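Local coordinates for CPXV203 protein (Cowpox virus, PDB 4HKJ), which probably binds MHC class I molecules of the infected cell and keeps them from reaching the surface, as a poxviral immune-evasion protein, at residues 119-124 with 133-138; 53-58 with 104-109. All coordinates share one frame; numbering follows the deposited sequence.

Contact 1 (119-124 with 133-138)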
loop_
_atom_site.group_PDB
_atom_site.type_symbol
_atom_site.label_atom_id
_atom_site.label_comp_id
_atom_site.label_asym_id
_atom_site.label_seq_id
_atom_site.Cartn_x
_atom_site.Cartn_y
_atom_site.Cartn_z
ATOM N N PHE D 119 20.739 -11.898 7.816
ATOM C CA PHE D 119 19.665 -11.111 8.411
ATOM C C PHE D 119 19.732 -9.623 8.087
ATOM O O PHE D 119 20.756 -9.110 7.635
ATOM C CB PHE D 119 19.635 -11.309 9.927
ATOM C CG PHE D 119 19.266 -12.699 10.347
ATOM C CD1 PHE D 119 17.937 -13.075 10.445
ATOM C CD2 PHE D 119 20.246 -13.632 10.644
ATOM C CE1 PHE D 119 17.592 -14.355 10.830
ATOM C CE2 PHE D 119 19.907 -14.915 11.030
ATOM C CZ PHE D 119 18.578 -15.276 11.122
ATOM N N HIS D 120 18.617 -8.946 8.329
ATOM C CA HIS D 120 18.514 -7.507 8.153
ATOM C C HIS D 120 17.549 -6.958 9.192
ATOM O O HIS D 120 16.428 -7.450 9.328
ATOM C CB HIS D 120 18.021 -7.175 6.745
ATOM C CG HIS D 120 17.722 -5.721 6.536
ATOM N ND1 HIS D 120 18.593 -4.721 6.903
ATOM C CD2 HIS D 120 16.645 -5.103 5.991
ATOM C CE1 HIS D 120 18.067 -3.546 6.597
ATOM N NE2 HIS D 120 16.888 -3.751 6.042
ATOM N N THR D 121 17.990 -5.951 9.936
ATOM C CA THR D 121 17.156 -5.353 10.971
ATOM C C THR D 121 16.668 -3.975 10.545
ATOM O O THR D 121 17.464 -3.096 10.211
ATOM C CB THR D 121 17.903 -5.249 12.314
ATOM O OG1 THR D 121 18.172 -6.565 12.815
ATOM C CG2 THR D 121 17.066 -4.494 13.331
ATOM N N LEU D 122 15.352 -3.796 10.554
ATOM C CA LEU D 122 14.749 -2.535 10.151
ATOM C C LEU D 122 13.676 -2.107 11.142
ATOM O O LEU D 122 12.828 -2.907 11.537
ATOM C CB LEU D 122 14.145 -2.661 8.752
ATOM C CG LEU D 122 13.524 -1.391 8.163
ATOM C CD1 LEU D 122 14.601 -0.373 7.822
ATOM C CD2 LEU D 122 12.679 -1.720 6.943
ATOM N N LYS D 123 13.720 -0.842 11.543
ATOM C CA LYS D 123 12.718 -0.297 12.448
ATOM C C LYS D 123 11.529 0.220 11.647
ATOM O O LYS D 123 11.588 1.292 11.044
ATOM C CB LYS D 123 13.324 0.810 13.310
ATOM C CG LYS D 123 12.442 1.260 14.460
ATOM C CD LYS D 123 13.284 1.821 15.593
ATOM C CE LYS D 123 14.243 2.888 15.092
ATOM N NZ LYS D 123 15.149 3.369 16.171
ATOM N N TYR D 124 10.452 -0.559 11.644
ATOM C CA TYR D 124 9.287 -0.269 10.816
ATOM C C TYR D 124 8.375 0.798 11.411
ATOM O O TYR D 124 7.840 1.636 10.686
ATOM C CB TYR D 124 8.486 -1.549 10.559
ATOM C CG TYR D 124 9.032 -2.407 9.438
ATOM C CD1 TYR D 124 10.016 -3.357 9.677
ATOM C CD2 TYR D 124 8.558 -2.270 8.142
ATOM C CE1 TYR D 124 10.513 -4.143 8.655
ATOM C CE2 TYR D 124 9.048 -3.050 7.116
ATOM C CZ TYR D 124 10.025 -3.985 7.377
ATOM O OH TYR D 124 10.514 -4.761 6.352
ATOM N N THR D 133 10.299 -3.189 15.652
ATOM C CA THR D 133 11.547 -3.485 14.959
ATOM C C THR D 133 11.522 -4.918 14.433
ATOM O O THR D 133 11.194 -5.851 15.168
ATOM C CB THR D 133 12.762 -3.300 15.887
ATOM O OG1 THR D 133 12.706 -2.007 16.501
ATOM C CG2 THR D 133 14.057 -3.427 15.104
ATOM N N VAL D 134 11.861 -5.091 13.160
ATOM C CA VAL D 134 11.812 -6.410 12.536
ATOM C C VAL D 134 13.175 -6.883 12.034
ATOM O O VAL D 134 13.849 -6.188 11.273
ATOM C CB VAL D 134 10.802 -6.448 11.374
ATOM C CG1 VAL D 134 10.843 -7.801 10.677
ATOM C CG2 VAL D 134 9.407 -6.150 11.884
ATOM N N LYS D 135 13.567 -8.073 12.478
ATOM C CA LYS D 135 14.798 -8.712 12.037
ATOM C C LYS D 135 14.442 -9.991 11.286
ATOM O O LYS D 135 13.780 -10.870 11.836
ATOM C CB LYS D 135 15.672 -9.039 13.250
ATOM C CG LYS D 135 16.866 -9.928 12.953
ATOM C CD LYS D 135 17.510 -10.413 14.244
ATOM C CE LYS D 135 18.661 -11.367 13.972
ATOM N NZ LYS D 135 19.813 -10.693 13.311
ATOM N N TYR D 136 14.868 -10.097 10.031
ATOM C CA TYR D 136 14.492 -11.250 9.218
ATOM C C TYR D 136 15.589 -11.735 8.270
ATOM O O TYR D 136 16.425 -10.957 7.809
ATOM C CB TYR D 136 13.202 -10.968 8.441
ATOM C CG TYR D 136 13.323 -9.883 7.392
ATOM C CD1 TYR D 136 13.237 -8.539 7.738
ATOM C CD2 TYR D 136 13.508 -10.203 6.053
ATOM C CE1 TYR D 136 13.341 -7.546 6.780
ATOM C CE2 TYR D 136 13.614 -9.217 5.091
ATOM C CZ TYR D 136 13.531 -7.892 5.457
ATOM O OH TYR D 136 13.636 -6.910 4.499
ATOM N N ASP D 137 15.566 -13.034 7.985
ATOM C CA ASP D 137 16.530 -13.664 7.090
ATOM C C ASP D 137 16.156 -13.387 5.637
ATOM O O ASP D 137 15.130 -13.861 5.152
ATOM C CB ASP D 137 16.566 -15.172 7.348
ATOM C CG ASP D 137 17.794 -15.843 6.764
ATOM O OD1 ASP D 137 18.375 -15.309 5.795
ATOM O OD2 ASP D 137 18.178 -16.915 7.275
ATOM N N THR D 138 17.000 -12.627 4.945
ATOM C CA THR D 138 16.712 -12.210 3.577
ATOM C C THR D 138 17.052 -13.282 2.543
ATOM O O THR D 138 16.849 -13.083 1.346
ATOM C CB THR D 138 17.459 -10.909 3.216
ATOM O OG1 THR D 138 18.867 -11.164 3.156
ATOM C CG2 THR D 138 17.184 -9.829 4.253
#
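L122 and V134 face each other as an antiparallel hydrogen-bonded pair: V134 N gives its hydrogen to L122 O at 2.9 Å, nearly straight at 175°, and L122 N returns an almost equally straight bond to V134 O. Two residues on, H120 and Y136 repeat the exchange less neatly, the bond from H120 N to Y136 O measuring 3.0 Å and bending to 136° at the hydrogen. H120 also sends NE2 to a backbone group of another protein's chain, so this strand takes part in the complex. D137 OD1 is hydrogen-bonded to S139 OG, just after its own strand, and to D118 N, just before the partner strand.

The two strands form a beta hairpin, with 119-126 outermost in its sheet within this chain and 131-137 next to it. One face carries F119, T121, K123, T133, K135 and D137. K135 runs out extended across F119, which lays CE over one face of the ring as a CH-pi contact, 4.2 Å from the centroid; the bend at its last torsion (chi4 67°) then turns NZ back to within 3.4 Å of F119 CB. D137 OD2 sits over the opposite face. Further along, the methyls T121 CG2 and T133 CG2 meet at 3.7 Å.

On the other face V134 and Y136, with Y124, pack on strand 141-152, while H120 and L122 meet the chain of the other protein. The Y124 ring swings back over its neighbour strand, CE1 lying 3.6 Å from V134 CB. L122 CD2 stands over one face of that ring, toward its rim. The phenol oxygen of Y136 comes to the edge of the H120 imidazole, near its plane and 3.8 Å from H120 CD2.

Contact 2 (53-58 with 104-109)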
loop_
_atom_site.group_PDB
_atom_site.type_symbol
_atom_site.label_atom_id
_atom_site.label_comp_id
_atom_site.label_asym_id
_atom_site.label_seq_id
_atom_site.Cartn_x
_atom_site.Cartn_y
_atom_site.Cartn_z
ATOM N N TYR D 53 7.802 -20.510 8.463
ATOM C CA TYR D 53 8.605 -19.623 9.293
ATOM C C TYR D 53 8.341 -19.852 10.772
ATOM O O TYR D 53 7.258 -20.294 11.161
ATOM C CB TYR D 53 8.315 -18.159 8.960
ATOM C CG TYR D 53 8.331 -17.833 7.484
ATOM C CD1 TYR D 53 9.474 -18.026 6.723
ATOM C CD2 TYR D 53 7.205 -17.311 6.859
ATOM C CE1 TYR D 53 9.492 -17.724 5.374
ATOM C CE2 TYR D 53 7.214 -17.004 5.512
ATOM C CZ TYR D 53 8.362 -17.213 4.775
ATOM O OH TYR D 53 8.374 -16.909 3.435
ATOM N N ARG D 54 9.339 -19.554 11.594
ATOM C CA ARG D 54 9.133 -19.478 13.032
ATOM C C ARG D 54 9.531 -18.087 13.520
ATOM O O ARG D 54 10.627 -17.604 13.238
ATOM C CB ARG D 54 9.874 -20.593 13.776
ATOM C CG ARG D 54 11.387 -20.547 13.704
ATOM C CD ARG D 54 11.987 -21.668 14.540
ATOM N NE ARG D 54 11.352 -21.751 15.852
ATOM C CZ ARG D 54 11.692 -22.620 16.799
ATOM N NH1 ARG D 54 12.672 -23.490 16.586
ATOM N NH2 ARG D 54 11.052 -22.619 17.960
ATOM N N VAL D 55 8.618 -17.434 14.228
ATOM C CA VAL D 55 8.797 -16.030 14.579
ATOM C C VAL D 55 8.864 -15.817 16.087
ATOM O O VAL D 55 8.032 -16.329 16.834
ATOM C CB VAL D 55 7.667 -15.167 13.983
ATOM C CG1 VAL D 55 7.876 -13.703 14.320
ATOM C CG2 VAL D 55 7.590 -15.366 12.476
ATOM N N VAL D 56 9.865 -15.059 16.523
ATOM C CA VAL D 56 10.038 -14.739 17.932
ATOM C C VAL D 56 9.744 -13.263 18.178
ATOM O O VAL D 56 10.262 -12.394 17.476
ATOM C CB VAL D 56 11.474 -15.051 18.400
ATOM C CG1 VAL D 56 11.632 -14.725 19.874
ATOM C CG2 VAL D 56 11.817 -16.508 18.136
ATOM N N VAL D 57 8.907 -12.985 19.172
ATOM C CA VAL D 57 8.551 -11.609 19.509
ATOM C C VAL D 57 8.889 -11.289 20.964
ATOM O O VAL D 57 8.371 -11.919 21.885
ATOM C CB VAL D 57 7.052 -11.340 19.268
ATOM C CG1 VAL D 57 6.714 -9.898 19.601
ATOM C CG2 VAL D 57 6.680 -11.658 17.830
ATOM N N HIS D 58 9.761 -10.306 21.167
ATOM C CA HIS D 58 10.172 -9.912 22.511
ATOM C C HIS D 58 9.776 -8.479 22.839
ATOM O O HIS D 58 9.347 -7.723 21.968
ATOM C CB HIS D 58 11.686 -10.057 22.677
ATOM C CG HIS D 58 12.154 -11.473 22.786
ATOM N ND1 HIS D 58 11.838 -12.282 23.857
ATOM C CD2 HIS D 58 12.928 -12.223 21.965
ATOM C CE1 HIS D 58 12.390 -13.470 23.688
ATOM N NE2 HIS D 58 13.057 -13.460 22.548
ATOM N N ILE D 104 8.696 -3.337 20.800
ATOM C CA ILE D 104 8.575 -4.693 20.278
ATOM C C ILE D 104 9.730 -5.068 19.352
ATOM O O ILE D 104 10.061 -4.328 18.427
ATOM C CB ILE D 104 7.248 -4.871 19.512
ATOM C CG1 ILE D 104 6.060 -4.511 20.405
ATOM C CG2 ILE D 104 7.118 -6.290 18.987
ATOM C CD1 ILE D 104 5.956 -5.354 21.655
ATOM N N LEU D 105 10.337 -6.223 19.609
ATOM C CA LEU D 105 11.368 -6.762 18.732
ATOM C C LEU D 105 10.915 -8.088 18.130
ATOM O O LEU D 105 10.707 -9.068 18.846
ATOM C CB LEU D 105 12.682 -6.954 19.488
ATOM C CG LEU D 105 13.758 -7.737 18.726
ATOM C CD1 LEU D 105 14.174 -7.004 17.457
ATOM C CD2 LEU D 105 14.960 -8.013 19.616
ATOM N N ILE D 106 10.766 -8.112 16.810
ATOM C CA ILE D 106 10.279 -9.298 16.117
ATOM C C ILE D 106 11.352 -9.913 15.222
ATOM O O ILE D 106 11.916 -9.242 14.359
ATOM C CB ILE D 106 9.021 -8.977 15.289
ATOM C CG1 ILE D 106 7.885 -8.540 16.215
ATOM C CG2 ILE D 106 8.601 -10.179 14.464
ATOM C CD1 ILE D 106 6.593 -8.208 15.501
ATOM N N SER D 107 11.634 -11.195 15.441
ATOM C CA SER D 107 12.637 -11.906 14.658
ATOM C C SER D 107 11.986 -13.003 13.822
ATOM O O SER D 107 11.326 -13.894 14.359
ATOM C CB SER D 107 13.703 -12.506 15.576
ATOM O OG SER D 107 14.196 -11.539 16.486
ATOM N N VAL D 108 12.174 -12.936 12.507
ATOM C CA VAL D 108 11.562 -13.904 11.602
ATOM C C VAL D 108 12.589 -14.853 10.985
ATOM O O VAL D 108 13.387 -14.459 10.135
ATOM C CB VAL D 108 10.777 -13.210 10.475
ATOM C CG1 VAL D 108 10.114 -14.247 9.584
ATOM C CG2 VAL D 108 9.740 -12.264 11.056
ATOM N N TYR D 109 12.556 -16.108 11.421
ATOM C CA TYR D 109 13.436 -17.136 10.884
ATOM C C TYR D 109 12.648 -18.064 9.971
ATOM O O TYR D 109 11.433 -18.199 10.117
ATOM C CB TYR D 109 14.069 -17.940 12.019
ATOM C CG TYR D 109 14.713 -17.088 13.088
ATOM C CD1 TYR D 109 16.034 -16.679 12.975
ATOM C CD2 TYR D 109 14.000 -16.695 14.214
ATOM C CE1 TYR D 109 16.627 -15.899 13.951
ATOM C CE2 TYR D 109 14.584 -15.918 15.194
ATOM C CZ TYR D 109 15.896 -15.522 15.058
ATOM O OH TYR D 109 16.476 -14.747 16.033
#
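V55 and V57 both set CG1 opposite the backbone N (chi1 -179° in each), while I106 turns CG1 to the side of its own N (chi1 -63°) and leaves CG2 beside the carbonyl carbon. The result is an interlocking row of methyl and methylene groups: V55 CG1 meets I106 CG2 at 3.6 Å, and V57 CG2 lies 3.7 Å from I106 CG1. V57 and I106 run side by side, pointing the same way, as do V55 and V108. I104 extends the row diagonally, its CG2 coming 3.7 Å from V57 CG1.

This is the middle of the mixed sheet of a poxviral beta-sandwich, the architecture of the viral chemokine-binding protein clan. Strands 53-59 and 103-110 are antiparallel neighbours there, and the valine and isoleucine face looks onto the second sheet: V55 and V57 pack on I84 and F86 of strand 81-88, I106 and V108 on M21 and I23 of strand 15-25.

Three pairs of backbone bonds join the strands, at R54 with Y109, V56 with S107 and H58 with L105. Of the two bonds in the central pair, the one from S107 N to V56 O is 2.7 Å long and nearly along the C=O axis.

The opposite face is more polar and partly open to solvent. H58 turns ND1 away to G44 O. V56 CG2 approaches the rim of the Y109 ring, near its plane and 4.1 Å from CE2, while R54 passes its CG 4.1 Å from Y109 CB.

Where the strands end at Y53, Y109 O, which accepts the bond from R54 N, lies at the edge of the Y53 ring, near its plane and 3.9 Å from Y53 CD1.

How the contacts relate
Both contacts lie in one mixed sheet, their centres 9 Å apart. Strand 131-137 of contact 1 runs parallel to strand 103-110 of contact 2, and K135 appears to stitch them together: probable hydrogen bonds link K135 N to I106 O at 2.8 Å and K135 O to V108 N at 2.7 Å. Y136 CB packs on V108 CB at 3.9 Å, on the face turned to the second sheet. On the other face the F119 and Y109 rings meet almost perpendicularly, F119 CZ being 3.4 Å from Y109 CD1. The partner protein reaches H120, L122 and Y124 in contact 1, whereas contact 2 sits deeper in the sheet, untouched by other chains of the assembly.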